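Local structure of CDP-4-keto-6-deoxy-D-glucose-3-dehydrase (Yersinia pseudotuberculosis, 3BB8) at residues G61-A66 against I291-A296; K220-G225 against A301-I306. The protein probably catalyses the vitamin B6-dependent C3 dehydration of CDP-4-keto-6-deoxy-D-glucose for deoxysugar synthesis in lipopolysaccharide. The protein carries 1 engineered substitution. All blocks are in the same frame, centred on the assembly; numbering follows the deposited sequence.

Contact 1: residues G61-A66 against I291-A296; sequences GRFNDA and ITDMQA
The carboxylate of Asp293 sits at the N-terminal end of helix 62-75 and is gripped there by three backbone N-H groups. Its OD1 accepts two of them. Gly61 N comes from above the carboxylate plane, at 2.7 Å from Asp293 OD1. Asn64 N reaches that atom from the opposite face, on the syn side. The other oxygen, Asp293 OD2, takes Phe63 N at 2.9 Å, also on the syn side and 17° out of plane. These bonds hold the carboxylate from both faces and should fix its rotation. Its negative charge also faces the start of a helix, which would be expected to stabilise it.

The Phe63 ring stands with its edge to the carboxylate, CD1 3.0 Å from Asp293 OD2 and the two planes 56° apart. Phe63 CB packs on Ala296 CB at 3.9 Å. A chi1 of -173° sets the Asn64 amide beside its own carbonyl carbon. This carries Asn64 OD1 past Ala296 to within 3.6 Å of Ile291 CD1. That same OD1 is hydrogen-bonded to Thr82 OG1. Behind Asp293, Thr292 and Gln295 form a capping box: Gln295 N gives to Thr292 OG1, and Thr292 N gives back to Gln295 OE1.

Two helix starts thus meet here, those of helices 62-75 and 293-323. Helix 43-55 packs on Phe63, and Arg62 makes salt bridges to its Glu51 and Asp55, while strand 79-83 supplies Thr82.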
ATOM      1  N   GLY A  61       4.758   0.038 -15.246  1.00 45.76           N
ATOM      2  CA  GLY A  61       5.475  -0.232 -16.474  1.00 45.87           C
ATOM      3  C   GLY A  61       5.917   1.025 -17.180  1.00 45.82           C
ATOM      4  O   GLY A  61       6.666   1.835 -16.632  1.00 46.59           O
ATOM      5  N   ARG A  62       5.445   1.168 -18.410  1.00 45.96           N
ATOM      6  CA  ARG A  62       5.747   2.302 -19.272  1.00 46.24           C
ATOM      7  C   ARG A  62       5.677   3.633 -18.523  1.00 45.22           C
ATOM      8  O   ARG A  62       6.679   4.343 -18.404  1.00 46.01           O
ATOM      9  CB  ARG A  62       4.764   2.270 -20.444  1.00 48.02           C
ATOM     10  CG  ARG A  62       4.693   3.481 -21.331  1.00 51.00           C
ATOM     11  CD  ARG A  62       3.505   3.295 -22.280  1.00 53.64           C
ATOM     12  NE  ARG A  62       3.222   4.491 -23.066  1.00 55.46           N
ATOM     13  CZ  ARG A  62       2.044   4.745 -23.630  1.00 56.71           C
ATOM     14  NH1 ARG A  62       1.037   3.887 -23.493  1.00 53.88           N
ATOM     15  NH2 ARG A  62       1.871   5.863 -24.325  1.00 59.09           N
ATOM     16  N   PHE A  63       4.504   3.966 -18.000  1.00 43.96           N
ATOM     17  CA  PHE A  63       4.350   5.221 -17.276  1.00 43.73           C
ATOM     18  C   PHE A  63       5.130   5.306 -15.966  1.00 42.94           C
ATOM     19  O   PHE A  63       5.734   6.347 -15.670  1.00 40.75           O
ATOM     20  CB  PHE A  63       2.877   5.505 -17.011  1.00 44.24           C
ATOM     21  CG  PHE A  63       2.087   5.756 -18.252  1.00 47.57           C
ATOM     22  CD1 PHE A  63       1.328   4.740 -18.829  1.00 47.47           C
ATOM     23  CD2 PHE A  63       2.107   7.011 -18.857  1.00 47.10           C
ATOM     24  CE1 PHE A  63       0.602   4.972 -19.986  1.00 48.26           C
ATOM     25  CE2 PHE A  63       1.387   7.253 -20.013  1.00 47.60           C
ATOM     26  CZ  PHE A  63       0.631   6.234 -20.582  1.00 48.77           C
ATOM     27  N   ASN A  64       5.130   4.227 -15.184  1.00 41.66           N
ATOM     28  CA  ASN A  64       5.851   4.247 -13.920  1.00 42.33           C
ATOM     29  C   ASN A  64       7.331   4.488 -14.157  1.00 43.77           C
ATOM     30  O   ASN A  64       7.986   5.154 -13.353  1.00 44.20           O
ATOM     31  CB  ASN A  64       5.667   2.941 -13.147  1.00 42.26           C
ATOM     32  CG  ASN A  64       6.282   3.003 -11.749  1.00 43.35           C
ATOM     33  OD1 ASN A  64       5.793   3.726 -10.879  1.00 40.54           O
ATOM     34  ND2 ASN A  64       7.367   2.254 -11.536  1.00 39.82           N
ATOM     35  N   ASP A  65       7.862   3.946 -15.253  1.00 45.97           N
ATOM     36  CA  ASP A  65       9.279   4.134 -15.580  1.00 46.95           C
ATOM     37  C   ASP A  65       9.525   5.600 -15.887  1.00 45.79           C
ATOM     38  O   ASP A  65      10.487   6.195 -15.400  1.00 46.25           O
ATOM     39  CB  ASP A  65       9.695   3.307 -16.804  1.00 49.89           C
ATOM     40  CG  ASP A  65       9.682   1.819 -16.540  1.00 52.65           C
ATOM     41  OD1 ASP A  65      10.041   1.408 -15.412  1.00 55.57           O
ATOM     42  OD2 ASP A  65       9.327   1.057 -17.468  1.00 52.97           O
ATOM     43  N   ALA A  66       8.651   6.171 -16.707  1.00 45.79           N
ATOM     44  CA  ALA A  66       8.754   7.577 -17.087  1.00 46.09           C
ATOM     45  C   ALA A  66       8.655   8.483 -15.855  1.00 45.05           C
ATOM     46  O   ALA A  66       9.436   9.426 -15.699  1.00 45.70           O
ATOM     47  CB  ALA A  66       7.653   7.928 -18.091  1.00 44.03           C
ATOM     48  N   ILE A 291       2.221   0.328  -6.842  1.00 29.94           N
ATOM     49  CA  ILE A 291       1.033   0.945  -7.410  1.00 33.44           C
ATOM     50  C   ILE A 291       0.810   0.483  -8.840  1.00 33.35           C
ATOM     51  O   ILE A 291       1.516  -0.403  -9.338  1.00 34.70           O
ATOM     52  CB  ILE A 291       1.087   2.506  -7.366  1.00 33.92           C
ATOM     53  CG1 ILE A 291       1.989   3.069  -8.474  1.00 35.99           C
ATOM     54  CG2 ILE A 291       1.562   2.956  -5.994  1.00 34.51           C
ATOM     55  CD1 ILE A 291       3.452   2.850  -8.267  1.00 37.24           C
ATOM     56  N   THR A 292      -0.191   1.066  -9.485  1.00 32.64           N
ATOM     57  CA  THR A 292      -0.537   0.713 -10.855  1.00 33.35           C
ATOM     58  C   THR A 292       0.031   1.739 -11.831  1.00 34.63           C
ATOM     59  O   THR A 292       0.420   2.838 -11.430  1.00 33.89           O
ATOM     60  CB  THR A 292      -2.065   0.672 -11.039  1.00 33.14           C
ATOM     61  OG1 THR A 292      -2.592   1.999 -10.923  1.00 34.00           O
ATOM     62  CG2 THR A 292      -2.703  -0.222  -9.989  1.00 31.03           C
ATOM     63  N   ASP A 293       0.073   1.393 -13.116  1.00 34.83           N
ATOM     64  CA  ASP A 293       0.603   2.336 -14.091  1.00 35.43           C
ATOM     65  C   ASP A 293      -0.431   3.451 -14.263  1.00 35.32           C
ATOM     66  O   ASP A 293      -0.084   4.563 -14.662  1.00 35.52           O
ATOM     67  CB  ASP A 293       0.905   1.632 -15.425  1.00 34.88           C
ATOM     68  CG  ASP A 293       2.210   2.122 -16.069  1.00 35.50           C
ATOM     69  OD1 ASP A 293       3.211   2.306 -15.346  1.00 31.17           O
ATOM     70  OD2 ASP A 293       2.240   2.311 -17.306  1.00 38.16           O
ATOM     71  N   MET A 294      -1.693   3.156 -13.941  1.00 33.99           N
ATOM     72  CA  MET A 294      -2.752   4.160 -14.031  1.00 34.74           C
ATOM     73  C   MET A 294      -2.366   5.342 -13.147  1.00 35.61           C
ATOM     74  O   MET A 294      -2.363   6.499 -13.582  1.00 36.23           O
ATOM     75  CB  MET A 294      -4.088   3.601 -13.553  1.00 34.15           C
ATOM     76  CG  MET A 294      -4.703   2.574 -14.471  1.00 37.24           C
ATOM     77  SD  MET A 294      -4.008   0.901 -14.340  1.00 42.06           S
ATOM     78  CE  MET A 294      -4.900   0.287 -12.911  1.00 37.75           C
ATOM     79  N   GLN A 295      -2.041   5.036 -11.896  1.00 34.14           N
ATOM     80  CA  GLN A 295      -1.616   6.053 -10.952  1.00 33.43           C
ATOM     81  C   GLN A 295      -0.353   6.707 -11.496  1.00 32.83           C
ATOM     82  O   GLN A 295      -0.217   7.931 -11.482  1.00 33.03           O
ATOM     83  CB  GLN A 295      -1.330   5.419  -9.581  1.00 32.33           C
ATOM     84  CG  GLN A 295      -2.571   4.962  -8.826  1.00 31.06           C
ATOM     85  CD  GLN A 295      -2.289   3.822  -7.846  1.00 33.92           C
ATOM     86  OE1 GLN A 295      -2.321   2.644  -8.212  1.00 34.44           O
ATOM     87  NE2 GLN A 295      -2.005   4.172  -6.600  1.00 32.11           N
ATOM     88  N   ALA A 296       0.580   5.891 -11.971  1.00 32.39           N
ATOM     89  CA  ALA A 296       1.826   6.419 -12.520  1.00 34.84           C
ATOM     90  C   ALA A 296       1.557   7.468 -13.608  1.00 35.00           C
ATOM     91  O   ALA A 296       2.235   8.491 -13.673  1.00 34.99           O
ATOM     92  CB  ALA A 296       2.669   5.282 -13.098  1.00 36.85           C
TER

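Contact 2: residues K220-G225 against A301-I306; sequences KHITMG and AQLERI. Engineered in segment 220-225: Lys220 (natural residue His). With PLP (pyridoxal-5'-phosphate), chain C.
The flat amide of Gln302 lies against Thr223, whose methyl CG2 stands to one side of the amide plane, 4.2 Å from Gln302 CD. Thr223 N meets the end of the amide, 2.9 Å from the atom modelled as Gln302 NE2. The amide is probably turned over in the model, and if so this may be a hydrogen bond. Gln302 CG packs 3.4 Å from Thr223 O. The side chain bends at chi2 (-79°), which folds the amide back along the 220-225 backbone.

Ile222 makes the apolar part. Ile222 CB meets Gln302 CB at 3.6 Å. Its two branches then diverge over the helix: Ile222 CG2 touches Ile306 CD1 at 3.8 Å, and Ile222 CD1 reaches Leu303 CD2 at 4.0 Å. In this aspartate aminotransferase fold, 220-225 belongs to the loop joining strands 211-215 and 228-232 of the large sheet, and helix 293-323 covers it. Thr223 closes an ST turn, its OG1 accepting from Gly225 N at 2.9 Å and also hydrogen-bonded to Phe216 O.

The side chain of Lys220, engineered in place of the natural His, runs to the cofactor and takes no part in the helix packing. Lys220 NZ is bonded covalently to PLP C4A at 1.3 Å, an internal aldimine (Schiff base). Asp194, Ser87, Ser215, Gly86 and Asp191 hydrogen-bond to the pyridoxal phosphate, with Trp247 of the second subunit. Further along the loop, Thr223 packs on Leu58 of the second subunit.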
ATOM      1  N   LYS A 220      -1.606  17.027  -1.632  1.00 33.18           N
ATOM      2  CA  LYS A 220      -0.199  17.356  -1.825  1.00 33.44           C
ATOM      3  C   LYS A 220       0.165  18.081  -3.148  1.00 34.80           C
ATOM      4  O   LYS A 220      -0.688  18.313  -4.002  1.00 32.12           O
ATOM      5  CB  LYS A 220       0.637  16.078  -1.599  1.00 35.86           C
ATOM      6  CG  LYS A 220       1.035  15.810  -0.092  1.00 36.99           C
ATOM      7  CD  LYS A 220      -0.073  15.238   0.849  1.00 38.72           C
ATOM      8  CE  LYS A 220       0.317  15.402   2.356  1.00 39.62           C
ATOM      9  NZ  LYS A 220      -0.317  14.557   3.496  1.00 43.30           N
ATOM     10  N   HIS A 221       1.430  18.461  -3.304  1.00 35.95           N
ATOM     11  CA  HIS A 221       1.871  19.184  -4.501  1.00 37.56           C
ATOM     12  C   HIS A 221       1.368  18.626  -5.833  1.00 37.50           C
ATOM     13  O   HIS A 221       0.821  19.372  -6.646  1.00 36.56           O
ATOM     14  CB  HIS A 221       3.385  19.299  -4.486  1.00 36.99           C
ATOM     15  CG  HIS A 221       3.895  20.150  -3.365  1.00 38.61           C
ATOM     16  ND1 HIS A 221       4.009  21.518  -3.463  1.00 37.89           N
ATOM     17  CD2 HIS A 221       4.279  19.830  -2.106  1.00 38.60           C
ATOM     18  CE1 HIS A 221       4.443  22.005  -2.314  1.00 38.19           C
ATOM     19  NE2 HIS A 221       4.615  21.000  -1.474  1.00 38.03           N
ATOM     20  N   ILE A 222       1.558  17.329  -6.066  1.00 36.94           N
ATOM     21  CA  ILE A 222       1.051  16.696  -7.285  1.00 35.03           C
ATOM     22  C   ILE A 222       0.348  15.439  -6.806  1.00 34.33           C
ATOM     23  O   ILE A 222       0.655  14.942  -5.726  1.00 30.36           O
ATOM     24  CB  ILE A 222       2.179  16.327  -8.291  1.00 36.61           C
ATOM     25  CG1 ILE A 222       3.136  15.297  -7.681  1.00 35.89           C
ATOM     26  CG2 ILE A 222       2.906  17.585  -8.719  1.00 34.97           C
ATOM     27  CD1 ILE A 222       4.241  14.846  -8.627  1.00 36.33           C
ATOM     28  N   THR A 223      -0.577  14.908  -7.598  1.00 34.75           N
ATOM     29  CA  THR A 223      -1.310  13.733  -7.146  1.00 35.50           C
ATOM     30  C   THR A 223      -1.456  12.537  -8.100  1.00 35.01           C
ATOM     31  O   THR A 223      -1.329  12.662  -9.323  1.00 36.63           O
ATOM     32  CB  THR A 223      -2.719  14.154  -6.715  1.00 36.33           C
ATOM     33  OG1 THR A 223      -3.414  13.038  -6.140  1.00 38.54           O
ATOM     34  CG2 THR A 223      -3.493  14.653  -7.926  1.00 33.94           C
ATOM     35  N   MET A 224      -1.725  11.371  -7.523  1.00 33.27           N
ATOM     36  CA  MET A 224      -2.122  10.204  -8.303  1.00 33.15           C
ATOM     37  C   MET A 224      -3.419   9.583  -7.796  1.00 33.22           C
ATOM     38  O   MET A 224      -3.687   8.404  -8.027  1.00 33.77           O
ATOM     39  CB  MET A 224      -1.096   9.079  -8.144  1.00 31.80           C
ATOM     40  CG  MET A 224       0.290   9.425  -8.664  1.00 31.81           C
ATOM     41  SD  MET A 224       1.421   8.022  -8.615  1.00 35.84           S
ATOM     42  CE  MET A 224       3.002   8.857  -8.717  1.00 32.55           C
ATOM     43  N   GLY A 225      -4.221  10.385  -7.102  1.00 32.91           N
ATOM     44  CA  GLY A 225      -5.114   9.871  -6.081  1.00 33.21           C
ATOM     45  C   GLY A 225      -4.473   9.374  -4.799  1.00 32.69           C
ATOM     46  O   GLY A 225      -4.568  10.020  -3.756  1.00 32.86           O
ATOM     47  N   ALA A 301       1.738  13.212 -15.822  1.00 40.80           N
ATOM     48  CA  ALA A 301       1.141  14.445 -16.339  1.00 42.54           C
ATOM     49  C   ALA A 301       1.396  15.581 -15.345  1.00 44.23           C
ATOM     50  O   ALA A 301       1.884  16.653 -15.718  1.00 46.26           O
ATOM     51  CB  ALA A 301      -0.371  14.259 -16.545  1.00 41.79           C
ATOM     52  N   GLN A 302       1.069  15.328 -14.079  1.00 44.85           N
ATOM     53  CA  GLN A 302       1.255  16.298 -13.004  1.00 44.70           C
ATOM     54  C   GLN A 302       2.682  16.846 -12.974  1.00 45.30           C
ATOM     55  O   GLN A 302       2.898  18.024 -12.693  1.00 44.22           O
ATOM     56  CB  GLN A 302       0.946  15.654 -11.641  1.00 44.50           C
ATOM     57  CG  GLN A 302      -0.517  15.316 -11.365  1.00 43.12           C
ATOM     58  CD  GLN A 302      -1.345  16.530 -10.957  1.00 44.46           C
ATOM     59  OE1 GLN A 302      -1.816  17.294 -11.801  1.00 42.74           O
ATOM     60  NE2 GLN A 302      -1.516  16.714  -9.653  1.00 41.19           N
ATOM     61  N   LEU A 303       3.659  15.992 -13.255  1.00 47.01           N
ATOM     62  CA  LEU A 303       5.055  16.417 -13.234  1.00 50.44           C
ATOM     63  C   LEU A 303       5.361  17.591 -14.163  1.00 52.67           C
ATOM     64  O   LEU A 303       6.331  18.321 -13.957  1.00 53.07           O
ATOM     65  CB  LEU A 303       5.979  15.244 -13.571  1.00 50.06           C
ATOM     66  CG  LEU A 303       6.392  14.356 -12.393  1.00 50.75           C
ATOM     67  CD1 LEU A 303       7.262  13.210 -12.895  1.00 52.19           C
ATOM     68  CD2 LEU A 303       7.159  15.183 -11.371  1.00 47.23           C
ATOM     69  N   GLU A 304       4.547  17.776 -15.190  1.00 53.99           N
ATOM     70  CA  GLU A 304       4.791  18.884 -16.095  1.00 58.70           C
ATOM     71  C   GLU A 304       4.479  20.201 -15.380  1.00 58.99           C
ATOM     72  O   GLU A 304       5.213  21.184 -15.507  1.00 58.67           O
ATOM     73  CB  GLU A 304       3.915  18.747 -17.346  1.00 61.85           C
ATOM     74  CG  GLU A 304       4.174  17.479 -18.159  1.00 66.93           C
ATOM     75  CD  GLU A 304       3.274  17.371 -19.384  1.00 69.31           C
ATOM     76  OE1 GLU A 304       3.299  18.297 -20.226  1.00 70.96           O
ATOM     77  OE2 GLU A 304       2.543  16.363 -19.507  1.00 70.09           O
ATOM     78  N   ARG A 305       3.404  20.189 -14.595  1.00 58.37           N
ATOM     79  CA  ARG A 305       2.932  21.370 -13.877  1.00 57.72           C
ATOM     80  C   ARG A 305       3.590  21.653 -12.526  1.00 56.79           C
ATOM     81  O   ARG A 305       3.267  22.648 -11.886  1.00 57.47           O
ATOM     82  CB  ARG A 305       1.413  21.249 -13.696  1.00 57.42           C
ATOM     83  CG  ARG A 305       0.747  20.692 -14.947  1.00 60.05           C
ATOM     84  CD  ARG A 305      -0.702  20.272 -14.760  1.00 61.44           C
ATOM     85  NE  ARG A 305      -1.628  21.396 -14.840  1.00 63.73           N
ATOM     86  CZ  ARG A 305      -2.887  21.296 -15.263  1.00 63.94           C
ATOM     87  NH1 ARG A 305      -3.371  20.121 -15.653  1.00 62.28           N
ATOM     88  NH2 ARG A 305      -3.667  22.370 -15.285  1.00 63.72           N
ATOM     89  N   ILE A 306       4.523  20.809 -12.098  1.00 55.34           N
ATOM     90  CA  ILE A 306       5.154  21.006 -10.799  1.00 53.64           C
ATOM     91  C   ILE A 306       5.884  22.339 -10.629  1.00 54.47           C
ATOM     92  O   ILE A 306       5.762  22.986  -9.586  1.00 52.79           O
ATOM     93  CB  ILE A 306       6.130  19.850 -10.464  1.00 52.43           C
ATOM     94  CG1 ILE A 306       6.735  20.060  -9.072  1.00 50.33           C
ATOM     95  CG2 ILE A 306       7.231  19.774 -11.500  1.00 52.60           C
ATOM     96  CD1 ILE A 306       5.718  20.054  -7.952  1.00 49.47           C
TER
HETATM   97  N1  PLP C 500       3.933  12.879   6.282  1.00 36.22           N
HETATM   98  C2  PLP C 500       3.385  14.142   6.132  1.00 38.72           C
HETATM   99  C2A PLP C 500       4.080  15.301   6.834  1.00 34.87           C
HETATM  100  C3  PLP C 500       2.211  14.318   5.340  1.00 37.58           C
HETATM  101  O3  PLP C 500       1.641  15.530   5.172  1.00 42.26           O
HETATM  102  C4  PLP C 500       1.594  13.168   4.685  1.00 38.87           C
HETATM  103  C4A PLP C 500       0.324  13.422   3.801  1.00 40.82           C
HETATM  104  C5  PLP C 500       2.204  11.886   4.888  1.00 36.77           C
HETATM  105  C6  PLP C 500       3.394  11.787   5.707  1.00 36.10           C
HETATM  106  C5A PLP C 500       1.750  10.574   4.324  1.00 33.12           C
HETATM  107  O4P PLP C 500       1.211  10.658   3.081  1.00 28.67           O
HETATM  108  P   PLP C 500      -0.102   9.878   2.582  1.00 28.86           P
HETATM  109  O1P PLP C 500      -0.029   9.883   1.069  1.00 27.71           O
HETATM  110  O2P PLP C 500      -1.362  10.775   3.126  1.00 30.42           O
HETATM  111  O3P PLP C 500      -0.136   8.466   3.178  1.00 26.52           O

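How the contacts relate
The two contacts lie about 13 Å apart, centre to centre, and share helix 293-323. Contact 1 uses the start of that helix and contact 2 a part beginning about two turns further on. Their segments alternate along the chain: 61-66, 220-225, 291-296, 301-306. The two contacts touch where Met224 CG of segment 220-225 lies 3.2 Å from Gln295 O of contact 1. Helix 62-75 also spans both, since Phe67, Lys70 and Tyr74 reach contact 2. The long helix thus brings together the start of helix 62-75 and the cofactor-bearing loop. Both contacts touch the second subunit, so this region joins the dimer interface to the surroundings of the pyridoxal phosphate site.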